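Local coordinates for uncharacterized protein MG027 (Mycoplasma genitalium, PDB 1Q8C) that is of unknown function but has an all-helical fold like that of NusB proteins, which suggests, without proving, a related role in transcription or RNA binding, at residues A[119-124]-A[145-151]; A[14-20]-A[51-57]; A[71-75]-A[106-111]. All blocks are in the same frame, centred on the assembly; numbering follows the deposited sequence.

Contact 1: A[119-124]-A[145-151]; sequences DKPLLI and ALLDKLL
Leu151 N, at the very end of the chain, points at Asp119 OD1 over 3.3 Å, nearly straight with an N-H...O angle of 161°, and Lys120 NZ reaches Ala145 O at 3.4 Å. These two weak hydrogen bonds tie the C-terminal tail to the N-terminal end of helix 120-133 and the residue before it. Asp119 OD1 also takes the shorter bond of the group, 2.7 Å from Lys120 N, which meets it from above the carboxylate plane. Asp119 occupies the N-cap position, yet this bond to the adjoining residue is not a capping bond; it probably helps to fix the oxygen that Leu151 N meets.

Residues 145-147 are helical in phi and psi, whereas 148-150 are extended, so the tail turns and folds back over the N-terminal end of helix 120-133, the last helix of what is probably a NusB-like, all-helical fold.

Van der Waals contact follows this path. The aliphatic part of Lys120 lies over the tail, with CG 3.7 Å from Asp148 CB, and a bend at chi3 (103°) turns the amine toward Ala145. Leu150 crosses Pro121 at about a right angle, its CD1 3.7 Å from Pro121 CD. Carbon also meets carboxylate oxygen: Leu150 CD1 and Leu151 CG approach Asp119 OD1, and Leu123 CD1 comes to 4.2 Å from Asp148 OD2. Leu123 and Asp148 both touch Gln113 of helix 100-116.

Contact 2: A[14-20]-A[51-57]; sequences RTQRRIA and RQLNEWQ
The guanidinium of Arg14 lies flat on the Trp56 indole, the planes only 4° apart, although the two side chains cross at about a right angle. The bend at chi2 (-96°) brings CD and the guanidinium over the indole face. Arg14 CZ stands 3.7 Å from the centroid of the Trp56 five-membered ring, a cation-pi contact over the face, and its CD lies 3.5 Å from the centroid of the Trp56 six-membered ring, a CH-pi contact. Arg18 meets the same indole quite differently: Trp56 CH2 sits over a face of the Arg18 guanidinium, at 3.8 Å from NH2 of Arg18, with the two planes nearly perpendicular. Glu112 holds Arg18 NE in a salt bridge.

Arg17, bent at chi2 and chi3, reaches over to the turn before helix 55-81. Its guanidinium stacks on the Asn54 amide, the planes 19° apart; Asn54 ND2 is 3.2 Å from Arg17 NH1, but both are donors, so this is stacking and no hydrogen bond. At the edge of the guanidinium Gln52 O comes within 2.6 Å of Arg17 NH2. Asn54 meanwhile is the N-cap of helix 55-81, its OD1 accepting from Gln57 N at 3.1 Å. Helix 14-28 thus packs against the start of helix 55-81, with His116 of helix 100-116 stacked on Trp56 and Phe43 of helix 36-45 touching Leu53 and Gln57.

Contact 3: A[71-75]-A[106-111]; sequences FQKKI and VLCALS
Leu107 O is gripped twice by Ser111: the hydroxyl OG donates to it at 2.5 Å, a short bond, and the backbone N of Ser111 donates to Leu107 O at 2.9 Å, the ordinary helical bond. The two donors come from opposite faces of the carbonyl plane. With its proton committed to the backbone, Ser111 OG is held at the edge of the Phe71 ring, near its plane and 3.7 Å from Phe71 CE1.

One face of that ring rests on Leu110. Leu110 CB sits 3.8 Å from the Phe71 centroid and only 7° off the ring normal, a CH-pi contact almost exactly over the centre, and the two side chains slide past each other in opposite directions. At the base of the ring, Phe71 CB lies 3.3 Å from Leu107 CD2, a close approach. One turn on, Ile75 packs against the same helix: chi1 (-73°) places CG1 anti to the carbonyl carbon, and the near-extended chi2 carries CD1 on to three side chains. Ile75 CD1 is 3.5 Å from Leu107 CD2, tighter than usual van der Waals contact, and 3.8 Å from Val106 CG1, with Leu110 CD1 also close by.

The axes of segments 71-75 and 106-111 approach to 10.5 Å at 119° between their N-to-C directions. Every residue carrying these main contacts is buried. While Phe71 and Ile75 pack on this side of helix 100-116, Cys108, pointing away, touches helix 14-28; such a helix lodged between others is consistent with the all-helical core of a NusB-like fold.

How the contacts relate
From the N terminus, contact 2 comes first: helix 14-28 meets residues 51-57, closing a loop of 30 residues that holds helix 36-45. Helix 55-81 leads on to contact 3, whose centre is about 18 Å from that of contact 2; there 71-75 meets 106-111 across a loop that includes the unmodelled residues 89-96. Contact 1 closes last, bringing the tail 145-151 back onto the start of helix 120-133. The three loops follow in series, neither nesting nor crossing, but they touch in space: Leu147 of the tail packs on Lys74 and Ile75, Leu122 on Arg18, and Cys108 on Arg18. Helix 55-81, shared by contacts 2 and 3, links helix 14-28 at its start with helix 100-116 further along.

Contact 1: A[119-124]-A[145-151]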
loop_
_atom_site.group_PDB
_atom_site.type_symbol
_atom_site.label_atom_id
_atom_site.label_comp_id
_atom_site.label_asym_id
_atom_site.label_seq_id
_atom_site.Cartn_x
_atom_site.Cartn_y
_atom_site.Cartn_z
ATOM N N ASP A 119 12.117 2.096 -6.216
ATOM C CA ASP A 119 11.959 3.286 -7.051
ATOM C C ASP A 119 10.517 3.476 -7.516
ATOM O O ASP A 119 9.749 2.531 -7.632
ATOM C CB ASP A 119 12.908 3.280 -8.256
ATOM C CG ASP A 119 13.224 4.703 -8.780
ATOM O OD1 ASP A 119 12.647 5.702 -8.272
ATOM O OD2 ASP A 119 14.046 4.911 -9.702
ATOM N N LYS A 120 10.167 4.730 -7.778
ATOM C CA LYS A 120 8.821 5.099 -8.192
ATOM C C LYS A 120 8.236 4.325 -9.391
ATOM O O LYS A 120 7.101 3.856 -9.304
ATOM C CB LYS A 120 8.757 6.600 -8.463
ATOM C CG LYS A 120 7.336 7.140 -8.531
ATOM C CD LYS A 120 7.298 8.677 -8.545
ATOM C CE LYS A 120 7.033 9.235 -9.913
ATOM N NZ LYS A 120 7.233 10.724 -9.990
ATOM N N PRO A 121 8.965 4.185 -10.502
ATOM C CA PRO A 121 8.402 3.488 -11.671
ATOM C C PRO A 121 8.002 2.042 -11.357
ATOM O O PRO A 121 6.927 1.613 -11.752
ATOM C CB PRO A 121 9.535 3.551 -12.703
ATOM C CG PRO A 121 10.427 4.698 -12.231
ATOM C CD PRO A 121 10.354 4.624 -10.746
ATOM N N LEU A 122 8.856 1.319 -10.632
ATOM C CA LEU A 122 8.567 -0.068 -10.274
ATOM C C LEU A 122 7.325 -0.170 -9.385
ATOM O O LEU A 122 6.499 -1.051 -9.602
ATOM C CB LEU A 122 9.768 -0.743 -9.574
ATOM C CG LEU A 122 9.571 -2.210 -9.159
ATOM C CD1 LEU A 122 9.190 -3.022 -10.354
ATOM C CD2 LEU A 122 10.821 -2.808 -8.535
ATOM N N LEU A 123 7.208 0.729 -8.403
ATOM C CA LEU A 123 6.088 0.762 -7.454
ATOM C C LEU A 123 4.761 1.005 -8.171
ATOM O O LEU A 123 3.771 0.300 -7.934
ATOM C CB LEU A 123 6.306 1.860 -6.393
ATOM C CG LEU A 123 7.367 1.615 -5.315
ATOM C CD1 LEU A 123 7.696 2.853 -4.554
ATOM C CD2 LEU A 123 6.887 0.578 -4.362
ATOM N N ILE A 124 4.740 1.993 -9.056
ATOM C CA ILE A 124 3.528 2.305 -9.801
ATOM C C ILE A 124 3.120 1.141 -10.708
ATOM O O ILE A 124 1.981 0.698 -10.657
ATOM C CB ILE A 124 3.668 3.645 -10.603
ATOM C CG1 ILE A 124 3.669 4.841 -9.635
ATOM C CG2 ILE A 124 2.529 3.790 -11.637
ATOM C CD1 ILE A 124 4.093 6.165 -10.274
ATOM N N ALA A 145 1.797 9.740 -8.681
ATOM C CA ALA A 145 3.103 10.187 -9.143
ATOM C C ALA A 145 3.466 11.339 -8.225
ATOM O O ALA A 145 4.626 11.727 -8.135
ATOM C CB ALA A 145 3.035 10.662 -10.628
ATOM N N LEU A 146 2.445 11.868 -7.541
ATOM C CA LEU A 146 2.622 12.909 -6.524
ATOM C C LEU A 146 3.045 12.398 -5.127
ATOM O O LEU A 146 3.810 13.084 -4.452
ATOM C CB LEU A 146 1.350 13.764 -6.414
ATOM C CG LEU A 146 1.156 14.735 -7.592
ATOM C CD1 LEU A 146 -0.304 14.781 -8.024
ATOM C CD2 LEU A 146 1.674 16.159 -7.272
ATOM N N LEU A 147 2.578 11.219 -4.695
ATOM C CA LEU A 147 2.889 10.737 -3.340
ATOM C C LEU A 147 4.232 10.029 -3.164
ATOM O O LEU A 147 4.768 10.039 -2.062
ATOM C CB LEU A 147 1.760 9.844 -2.769
ATOM C CG LEU A 147 0.528 10.607 -2.237
ATOM C CD1 LEU A 147 -0.593 9.685 -1.805
ATOM C CD2 LEU A 147 0.882 11.523 -1.078
ATOM N N ASP A 148 4.765 9.411 -4.219
ATOM C CA ASP A 148 6.048 8.703 -4.137
ATOM C C ASP A 148 7.146 9.632 -4.622
ATOM O O ASP A 148 6.884 10.542 -5.414
ATOM C CB ASP A 148 6.058 7.445 -5.033
ATOM C CG ASP A 148 5.215 6.293 -4.490
ATOM O OD1 ASP A 148 4.560 5.611 -5.324
ATOM O OD2 ASP A 148 5.191 5.952 -3.278
ATOM N N LYS A 149 8.374 9.372 -4.173
ATOM C CA LYS A 149 9.584 10.065 -4.642
ATOM C C LYS A 149 10.256 9.258 -5.777
ATOM O O LYS A 149 10.429 8.031 -5.659
ATOM C CB LYS A 149 10.588 10.253 -3.485
ATOM C CG LYS A 149 11.089 8.916 -2.895
ATOM C CD LYS A 149 12.085 9.005 -1.710
ATOM C CE LYS A 149 12.184 7.626 -0.964
ATOM N NZ LYS A 149 12.914 6.570 -1.708
ATOM N N LEU A 150 10.611 9.932 -6.873
ATOM C CA LEU A 150 11.475 9.332 -7.896
ATOM C C LEU A 150 12.866 9.682 -7.413
ATOM O O LEU A 150 13.112 10.837 -7.061
ATOM C CB LEU A 150 11.208 9.930 -9.294
ATOM C CG LEU A 150 11.829 9.349 -10.596
ATOM C CD1 LEU A 150 12.131 7.863 -10.566
ATOM C CD2 LEU A 150 10.933 9.657 -11.805
ATOM N N LEU A 151 13.765 8.698 -7.397
ATOM C CA LEU A 151 15.073 8.827 -6.738
ATOM C C LEU A 151 15.989 9.813 -7.465
ATOM O O LEU A 151 16.896 9.449 -8.225
ATOM C CB LEU A 151 15.766 7.451 -6.590
ATOM C CG LEU A 151 14.929 6.190 -6.306
ATOM C CD1 LEU A 151 15.771 4.912 -6.471
ATOM C CD2 LEU A 151 14.274 6.206 -4.946
ATOM O OXT LEU A 151 15.861 11.041 -7.327
#

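Contact 2: A[14-20]-A[51-57]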
loop_
_atom_site.group_PDB
_atom_site.type_symbol
_atom_site.label_atom_id
_atom_site.label_comp_id
_atom_site.label_asym_id
_atom_site.label_seq_id
_atom_site.Cartn_x
_atom_site.Cartn_y
_atom_site.Cartn_z
ATOM N N ARG A 14 7.885 -11.417 -6.249
ATOM C CA ARG A 14 7.746 -10.182 -5.475
ATOM C C ARG A 14 6.313 -9.620 -5.581
ATOM O O ARG A 14 5.790 -9.057 -4.621
ATOM C CB ARG A 14 8.777 -9.141 -5.926
ATOM C CG ARG A 14 10.140 -9.288 -5.250
ATOM C CD ARG A 14 10.247 -8.389 -4.075
ATOM N NE ARG A 14 11.465 -8.552 -3.297
ATOM C CZ ARG A 14 12.524 -7.755 -3.387
ATOM N NH1 ARG A 14 12.530 -6.748 -4.250
ATOM N NH2 ARG A 14 13.573 -7.962 -2.602
ATOM N N THR A 15 5.686 -9.780 -6.746
ATOM C CA THR A 15 4.305 -9.338 -6.950
ATOM C C THR A 15 3.337 -10.059 -6.017
ATOM O O THR A 15 2.523 -9.412 -5.356
ATOM C CB THR A 15 3.851 -9.534 -8.412
ATOM O OG1 THR A 15 4.696 -8.794 -9.295
ATOM C CG2 THR A 15 2.462 -8.938 -8.631
ATOM N N GLN A 16 3.427 -11.386 -5.962
ATOM C CA GLN A 16 2.599 -12.176 -5.048
ATOM C C GLN A 16 2.785 -11.743 -3.579
ATOM O O GLN A 16 1.829 -11.680 -2.822
ATOM C CB GLN A 16 2.903 -13.663 -5.216
ATOM C CG GLN A 16 2.414 -14.187 -6.564
ATOM C CD GLN A 16 2.724 -15.629 -6.781
ATOM O OE1 GLN A 16 1.808 -16.448 -6.938
ATOM N NE2 GLN A 16 4.009 -15.963 -6.809
ATOM N N ARG A 17 4.020 -11.423 -3.200
ATOM C CA ARG A 17 4.340 -10.972 -1.842
ATOM C C ARG A 17 3.741 -9.614 -1.524
ATOM O O ARG A 17 3.296 -9.369 -0.413
ATOM C CB ARG A 17 5.842 -10.859 -1.681
ATOM C CG ARG A 17 6.555 -11.953 -2.340
ATOM C CD ARG A 17 7.700 -12.411 -1.601
ATOM N NE ARG A 17 7.241 -13.178 -0.476
ATOM C CZ ARG A 17 7.847 -14.254 -0.021
ATOM N NH1 ARG A 17 8.941 -14.682 -0.602
ATOM N NH2 ARG A 17 7.375 -14.865 1.045
ATOM N N ARG A 18 3.774 -8.726 -2.504
ATOM C CA ARG A 18 3.083 -7.460 -2.415
ATOM C C ARG A 18 1.573 -7.666 -2.248
ATOM O O ARG A 18 0.958 -7.027 -1.407
ATOM C CB ARG A 18 3.400 -6.626 -3.659
ATOM C CG ARG A 18 4.782 -5.995 -3.656
ATOM C CD ARG A 18 5.035 -5.089 -4.852
ATOM N NE ARG A 18 6.416 -4.614 -4.870
ATOM C CZ ARG A 18 7.413 -5.138 -5.590
ATOM N NH1 ARG A 18 7.207 -6.146 -6.430
ATOM N NH2 ARG A 18 8.640 -4.634 -5.456
ATOM N N ILE A 19 0.973 -8.563 -3.021
ATOM C CA ILE A 19 -0.472 -8.851 -2.903
ATOM C C ILE A 19 -0.826 -9.293 -1.475
ATOM O O ILE A 19 -1.820 -8.846 -0.907
ATOM C CB ILE A 19 -0.927 -9.880 -3.984
ATOM C CG1 ILE A 19 -0.906 -9.227 -5.381
ATOM C CG2 ILE A 19 -2.312 -10.399 -3.691
ATOM C CD1 ILE A 19 -1.064 -10.194 -6.580
ATOM N N ALA A 20 0.023 -10.128 -0.874
ATOM C CA ALA A 20 -0.178 -10.569 0.504
ATOM C C ALA A 20 -0.206 -9.412 1.518
ATOM O O ALA A 20 -0.976 -9.439 2.468
ATOM C CB ALA A 20 0.888 -11.617 0.899
ATOM N N ARG A 51 1.589 -18.532 2.085
ATOM C CA ARG A 51 2.129 -17.160 2.118
ATOM C C ARG A 51 3.629 -17.124 2.405
ATOM O O ARG A 51 4.349 -16.276 1.865
ATOM C CB ARG A 51 1.334 -16.302 3.105
ATOM C CG ARG A 51 -0.062 -15.927 2.566
ATOM C CD ARG A 51 -1.059 -15.422 3.617
ATOM N NE ARG A 51 -2.311 -14.922 3.034
ATOM C CZ ARG A 51 -3.476 -14.848 3.678
ATOM N NH1 ARG A 51 -3.565 -15.245 4.937
ATOM N NH2 ARG A 51 -4.564 -14.351 3.078
ATOM N N GLN A 52 4.101 -18.047 3.236
ATOM C CA GLN A 52 5.521 -18.164 3.523
ATOM C C GLN A 52 6.086 -16.773 3.774
ATOM O O GLN A 52 7.063 -16.378 3.144
ATOM C CB GLN A 52 6.256 -18.821 2.340
ATOM C CG GLN A 52 5.483 -19.916 1.606
ATOM C CD GLN A 52 6.149 -20.303 0.280
ATOM O OE1 GLN A 52 7.371 -20.534 0.237
ATOM N NE2 GLN A 52 5.351 -20.379 -0.802
ATOM N N LEU A 53 5.452 -16.026 4.679
ATOM C CA LEU A 53 5.780 -14.621 4.874
ATOM C C LEU A 53 7.226 -14.455 5.235
ATOM O O LEU A 53 7.675 -15.079 6.180
ATOM C CB LEU A 53 4.936 -14.018 6.005
ATOM C CG LEU A 53 3.654 -13.226 5.759
ATOM C CD1 LEU A 53 3.103 -13.225 4.343
ATOM C CD2 LEU A 53 2.596 -13.672 6.723
ATOM N N ASN A 54 7.941 -13.572 4.534
ATOM C CA ASN A 54 9.373 -13.402 4.764
ATOM C C ASN A 54 9.695 -12.052 5.392
ATOM O O ASN A 54 8.791 -11.222 5.613
ATOM C CB ASN A 54 10.198 -13.656 3.471
ATOM C CG ASN A 54 9.992 -12.592 2.391
ATOM O OD1 ASN A 54 9.262 -11.621 2.576
ATOM N ND2 ASN A 54 10.651 -12.785 1.247
ATOM N N GLU A 55 10.965 -11.841 5.715
ATOM C CA GLU A 55 11.383 -10.599 6.354
ATOM C C GLU A 55 11.161 -9.379 5.433
ATOM O O GLU A 55 10.848 -8.314 5.923
ATOM C CB GLU A 55 12.828 -10.700 6.850
ATOM C CG GLU A 55 13.039 -11.681 8.034
ATOM C CD GLU A 55 12.240 -11.308 9.283
ATOM O OE1 GLU A 55 12.017 -12.189 10.141
ATOM O OE2 GLU A 55 11.820 -10.131 9.412
ATOM N N TRP A 56 11.272 -9.543 4.119
ATOM C CA TRP A 56 11.029 -8.433 3.187
ATOM C C TRP A 56 9.601 -7.848 3.394
ATOM O O TRP A 56 9.427 -6.656 3.523
ATOM C CB TRP A 56 11.252 -8.894 1.729
ATOM C CG TRP A 56 11.208 -7.785 0.709
ATOM C CD1 TRP A 56 12.206 -6.906 0.414
ATOM C CD2 TRP A 56 10.096 -7.422 -0.143
ATOM N NE1 TRP A 56 11.790 -6.025 -0.556
ATOM C CE2 TRP A 56 10.504 -6.317 -0.916
ATOM C CE3 TRP A 56 8.795 -7.919 -0.326
ATOM C CZ2 TRP A 56 9.673 -5.708 -1.849
ATOM C CZ3 TRP A 56 7.972 -7.305 -1.261
ATOM C CH2 TRP A 56 8.417 -6.221 -2.005
ATOM N N GLN A 57 8.598 -8.713 3.458
ATOM C CA GLN A 57 7.197 -8.330 3.652
ATOM C C GLN A 57 6.936 -7.745 5.067
ATOM O O GLN A 57 6.162 -6.809 5.232
ATOM C CB GLN A 57 6.306 -9.564 3.459
ATOM C CG GLN A 57 6.180 -10.066 2.034
ATOM C CD GLN A 57 5.459 -11.384 1.949
ATOM O OE1 GLN A 57 4.389 -11.469 1.372
ATOM N NE2 GLN A 57 6.034 -12.408 2.527
#

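Contact 3: A[71-75]-A[106-111]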
loop_
_atom_site.group_PDB
_atom_site.type_symbol
_atom_site.label_atom_id
_atom_site.label_comp_id
_atom_site.label_asym_id
_atom_site.label_seq_id
_atom_site.Cartn_x
_atom_site.Cartn_y
_atom_site.Cartn_z
ATOM N N PHE A 71 0.492 8.510 6.506
ATOM C CA PHE A 71 0.163 8.011 5.172
ATOM C C PHE A 71 -1.310 8.304 4.857
ATOM O O PHE A 71 -1.631 8.837 3.808
ATOM C CB PHE A 71 0.445 6.496 5.074
ATOM C CG PHE A 71 1.927 6.115 5.063
ATOM C CD1 PHE A 71 2.298 4.791 5.175
ATOM C CD2 PHE A 71 2.928 7.064 4.924
ATOM C CE1 PHE A 71 3.637 4.415 5.147
ATOM C CE2 PHE A 71 4.269 6.683 4.892
ATOM C CZ PHE A 71 4.615 5.357 5.009
ATOM N N GLN A 72 -2.200 7.981 5.785
ATOM C CA GLN A 72 -3.628 8.204 5.583
ATOM C C GLN A 72 -3.922 9.684 5.366
ATOM O O GLN A 72 -4.757 10.033 4.547
ATOM C CB GLN A 72 -4.428 7.689 6.781
ATOM C CG GLN A 72 -4.409 6.163 6.952
ATOM C CD GLN A 72 -5.640 5.488 6.365
ATOM O OE1 GLN A 72 -6.010 5.754 5.218
ATOM N NE2 GLN A 72 -6.278 4.612 7.150
ATOM N N LYS A 73 -3.234 10.551 6.102
ATOM C CA LYS A 73 -3.363 11.990 5.908
ATOM C C LYS A 73 -2.878 12.415 4.527
ATOM O O LYS A 73 -3.621 13.066 3.791
ATOM C CB LYS A 73 -2.598 12.755 6.982
ATOM C CG LYS A 73 -3.457 13.723 7.800
ATOM C CD LYS A 73 -4.552 13.022 8.605
ATOM C CE LYS A 73 -5.248 13.983 9.598
ATOM N NZ LYS A 73 -6.103 13.262 10.612
ATOM N N LYS A 74 -1.642 12.058 4.181
ATOM C CA LYS A 74 -1.065 12.403 2.875
ATOM C C LYS A 74 -1.986 12.006 1.725
ATOM O O LYS A 74 -2.163 12.760 0.772
ATOM C CB LYS A 74 0.300 11.746 2.688
ATOM C CG LYS A 74 1.418 12.421 3.463
ATOM C CD LYS A 74 2.684 11.573 3.445
ATOM C CE LYS A 74 3.580 11.848 4.659
ATOM N NZ LYS A 74 4.739 10.882 4.719
ATOM N N ILE A 75 -2.566 10.817 1.824
ATOM C CA ILE A 75 -3.566 10.372 0.864
ATOM C C ILE A 75 -4.769 11.330 0.879
ATOM O O ILE A 75 -5.035 11.996 -0.111
ATOM C CB ILE A 75 -3.977 8.925 1.193
ATOM C CG1 ILE A 75 -2.841 7.986 0.789
ATOM C CG2 ILE A 75 -5.276 8.553 0.497
ATOM C CD1 ILE A 75 -2.847 6.663 1.498
ATOM N N VAL A 106 -2.448 1.728 -2.225
ATOM C CA VAL A 106 -1.634 2.940 -2.114
ATOM C C VAL A 106 -0.801 2.925 -0.807
ATOM O O VAL A 106 0.359 3.284 -0.813
ATOM C CB VAL A 106 -2.475 4.234 -2.173
ATOM C CG1 VAL A 106 -1.597 5.447 -1.848
ATOM C CG2 VAL A 106 -3.101 4.422 -3.562
ATOM N N LEU A 107 -1.388 2.523 0.307
ATOM C CA LEU A 107 -0.624 2.457 1.558
ATOM C C LEU A 107 0.512 1.448 1.493
ATOM O O LEU A 107 1.517 1.609 2.179
ATOM C CB LEU A 107 -1.539 2.111 2.725
ATOM C CG LEU A 107 -2.464 3.264 3.091
ATOM C CD1 LEU A 107 -3.621 2.753 3.917
ATOM C CD2 LEU A 107 -1.686 4.328 3.830
ATOM N N CYS A 108 0.369 0.409 0.677
ATOM C CA CYS A 108 1.424 -0.599 0.575
ATOM C C CYS A 108 2.629 0.001 -0.134
ATOM O O CYS A 108 3.759 -0.211 0.279
ATOM C CB CYS A 108 0.920 -1.874 -0.122
ATOM S SG CYS A 108 2.169 -3.194 -0.375
ATOM N N ALA A 109 2.364 0.774 -1.189
ATOM C CA ALA A 109 3.389 1.452 -1.979
ATOM C C ALA A 109 4.192 2.472 -1.160
ATOM O O ALA A 109 5.423 2.580 -1.303
ATOM C CB ALA A 109 2.732 2.151 -3.183
ATOM N N LEU A 110 3.472 3.241 -0.347
ATOM C CA LEU A 110 4.066 4.177 0.603
ATOM C C LEU A 110 4.907 3.436 1.629
ATOM O O LEU A 110 5.999 3.868 1.977
ATOM C CB LEU A 110 2.974 4.938 1.358
ATOM C CG LEU A 110 2.072 5.865 0.538
ATOM C CD1 LEU A 110 0.969 6.492 1.367
ATOM C CD2 LEU A 110 2.918 6.944 -0.043
ATOM N N SER A 111 4.373 2.325 2.121
ATOM C CA SER A 111 5.039 1.539 3.151
ATOM C C SER A 111 6.300 0.933 2.592
ATOM O O SER A 111 7.301 0.866 3.287
ATOM C CB SER A 111 4.122 0.424 3.670
ATOM O OG SER A 111 2.915 0.958 4.180
#